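Local coordinates for protein aldose 1-epimerase (Escherichia coli, PDB 3NRE) that probably interconverts the alpha and beta anomers of an aldose sugar, as a putative aldose 1-epimerase of the galactose mutarotase clan, at residues E77-Y82 / E172-G177. Residues are numbered along the deposited sequence; the frame is centred on the assembly and turned at random.
Sequences EWDAHY and EQWLAG
With CG anti to the backbone N (chi1 -164°), the Asp79 carboxylate reaches the six-membered edge of Trp174, whose own CG, anti to the carbonyl carbon (chi1 -58°), swings the indole toward the 77-82 loop. Asp79 OD2, which also forms a salt bridge with Arg57, stands 3.5 Å from Trp174 CE3, the carboxylate turned 73° from the indole plane, and beside it the backbone O of Trp78 meets the same edge at Trp174 CZ3. The other carboxylate oxygen, Asp79 OD1, accepts a hydrogen bond from the backbone N of His81 (2.8 Å) and closes an Asx turn, in the loop between strands 68-71 and 93-97 of this all-beta mutarotase-like fold; residues 172-175 belong to the connection between antiparallel strands 166-170 and 176-180. One water donates to Asp79 OD1 and Gln173 O and is also hydrogen-bonded to His81 ND1 (2.9 Å). Replacing Asp79 by an alanine is likely to release the Asx turn, deprive Arg57 of this salt-bridge partner and take one acceptor from the water. Leu175 CD2 sits over the His81 ring, 3.9 Å from its centroid, in a CH-pi contact. At the ring's edge lies the Gln173 amide, OE1 3.7 Å from His81 CE1, while His81 NE2 is hydrogen-bonded to Gly60 N.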
loop_
_atom_site.group_PDB
_atom_site.type_symbol
_atom_site.label_atom_id
_atom_site.label_comp_id
_atom_site.label_asym_id
_atom_site.label_seq_id
_atom_site.Cartn_x
_atom_site.Cartn_y
_atom_site.Cartn_z
ATOM N N GLU A 77 16.896 7.584 -2.177
ATOM C CA GLU A 77 17.722 8.796 -2.252
ATOM C C GLU A 77 16.910 10.061 -2.008
ATOM O O GLU A 77 17.434 11.043 -1.486
ATOM C CB GLU A 77 18.425 8.893 -3.617
ATOM C CG GLU A 77 17.474 8.999 -4.802
ATOM N N TRP A 78 15.633 10.012 -2.374
ATOM C CA TRP A 78 14.759 11.173 -2.376
ATOM C C TRP A 78 13.982 11.457 -1.086
ATOM O O TRP A 78 13.201 12.416 -1.072
ATOM C CB TRP A 78 13.755 11.060 -3.554
ATOM C CG TRP A 78 12.990 9.786 -3.690
ATOM C CD1 TRP A 78 13.318 8.717 -4.492
ATOM C CD2 TRP A 78 11.743 9.437 -3.068
ATOM N NE1 TRP A 78 12.393 7.744 -4.383
ATOM C CE2 TRP A 78 11.394 8.148 -3.541
ATOM C CE3 TRP A 78 10.889 10.083 -2.173
ATOM C CZ2 TRP A 78 10.272 7.482 -3.118
ATOM C CZ3 TRP A 78 9.723 9.395 -1.767
ATOM C CH2 TRP A 78 9.430 8.138 -2.265
ATOM N N ASP A 79 14.195 10.653 -0.038
ATOM C CA ASP A 79 13.507 10.835 1.269
ATOM C C ASP A 79 14.543 10.642 2.399
ATOM O O ASP A 79 15.316 9.642 2.395
ATOM C CB ASP A 79 12.340 9.871 1.387
ATOM C CG ASP A 79 11.334 10.241 2.508
ATOM O OD1 ASP A 79 11.707 10.804 3.573
ATOM O OD2 ASP A 79 10.125 10.077 2.249
ATOM N N ALA A 80 14.595 11.591 3.335
ATOM C CA ALA A 80 15.421 11.477 4.534
ATOM C C ALA A 80 14.982 10.340 5.448
ATOM O O ALA A 80 15.796 9.780 6.205
ATOM C CB ALA A 80 15.469 12.803 5.341
ATOM N N HIS A 81 13.709 9.993 5.374
ATOM C CA HIS A 81 13.203 8.905 6.195
ATOM C C HIS A 81 13.173 7.594 5.453
ATOM O O HIS A 81 12.732 7.548 4.311
ATOM C CB HIS A 81 11.784 9.198 6.707
ATOM C CG HIS A 81 11.772 10.173 7.829
ATOM N ND1 HIS A 81 11.818 11.538 7.624
ATOM C CD2 HIS A 81 11.846 9.982 9.168
ATOM C CE1 HIS A 81 11.899 12.138 8.800
ATOM N NE2 HIS A 81 11.876 11.222 9.751
ATOM N N TYR A 82 13.610 6.557 6.152
ATOM C CA TYR A 82 13.331 5.182 5.757
ATOM C C TYR A 82 11.838 5.085 5.500
ATOM O O TYR A 82 11.024 5.548 6.321
ATOM C CB TYR A 82 13.767 4.247 6.861
ATOM C CG TYR A 82 13.482 2.782 6.607
ATOM C CD1 TYR A 82 12.274 2.227 6.968
ATOM C CD2 TYR A 82 14.443 1.953 6.082
ATOM C CE1 TYR A 82 12.021 0.865 6.758
ATOM C CE2 TYR A 82 14.183 0.584 5.885
ATOM C CZ TYR A 82 12.990 0.072 6.247
ATOM O OH TYR A 82 12.739 -1.303 6.114
ATOM N N GLU A 172 6.061 18.899 8.100
ATOM C CA GLU A 172 7.297 18.899 7.351
ATOM C C GLU A 172 7.831 17.475 7.072
ATOM O O GLU A 172 7.468 16.472 7.750
ATOM C CB GLU A 172 8.330 19.772 8.085
ATOM C CG GLU A 172 7.876 21.206 8.296
ATOM C CD GLU A 172 7.060 21.466 9.614
ATOM O OE1 GLU A 172 6.733 20.479 10.332
ATOM O OE2 GLU A 172 6.779 22.638 9.922
ATOM N N GLN A 173 8.676 17.363 6.029
ATOM C CA GLN A 173 9.325 16.075 5.666
ATOM C C GLN A 173 8.341 14.965 5.274
ATOM O O GLN A 173 8.648 13.778 5.355
ATOM C CB GLN A 173 10.212 15.587 6.805
ATOM C CG GLN A 173 11.340 16.535 7.199
ATOM C CD GLN A 173 12.270 15.874 8.230
ATOM O OE1 GLN A 173 11.930 15.779 9.413
ATOM N NE2 GLN A 173 13.428 15.486 7.805
ATOM N N TRP A 174 7.147 15.379 4.838
ATOM C CA TRP A 174 6.095 14.437 4.414
ATOM C C TRP A 174 5.535 13.595 5.529
ATOM O O TRP A 174 4.900 12.587 5.285
ATOM C CB TRP A 174 6.525 13.570 3.240
ATOM C CG TRP A 174 6.899 14.327 2.094
ATOM C CD1 TRP A 174 6.209 15.387 1.538
ATOM C CD2 TRP A 174 8.064 14.160 1.335
ATOM N NE1 TRP A 174 6.901 15.894 0.472
ATOM C CE2 TRP A 174 8.052 15.154 0.321
ATOM C CE3 TRP A 174 9.150 13.284 1.424
ATOM C CZ2 TRP A 174 9.077 15.280 -0.616
ATOM C CZ3 TRP A 174 10.185 13.401 0.469
ATOM C CH2 TRP A 174 10.138 14.397 -0.524
ATOM N N LEU A 175 5.771 14.003 6.771
ATOM C CA LEU A 175 5.433 13.212 7.919
ATOM C C LEU A 175 3.997 13.507 8.382
ATOM O O LEU A 175 3.490 14.612 8.268
ATOM C CB LEU A 175 6.364 13.536 9.120
ATOM C CG LEU A 175 7.833 13.085 9.009
ATOM C CD1 LEU A 175 8.685 13.647 10.098
ATOM C CD2 LEU A 175 7.960 11.581 8.945
ATOM N N ALA A 176 3.373 12.493 8.934
ATOM C CA ALA A 176 2.135 12.699 9.698
ATOM C C ALA A 176 2.337 13.618 10.905
ATOM O O ALA A 176 3.294 13.444 11.683
ATOM C CB ALA A 176 1.582 11.368 10.134
ATOM N N GLY A 177 1.460 14.616 11.021
ATOM C CA GLY A 177 1.465 15.586 12.110
ATOM C C GLY A 177 0.383 15.391 13.151
ATOM O O GLY A 177 0.190 14.283 13.647
HETATM O O HOH W 1 11.043 12.641 5.111
#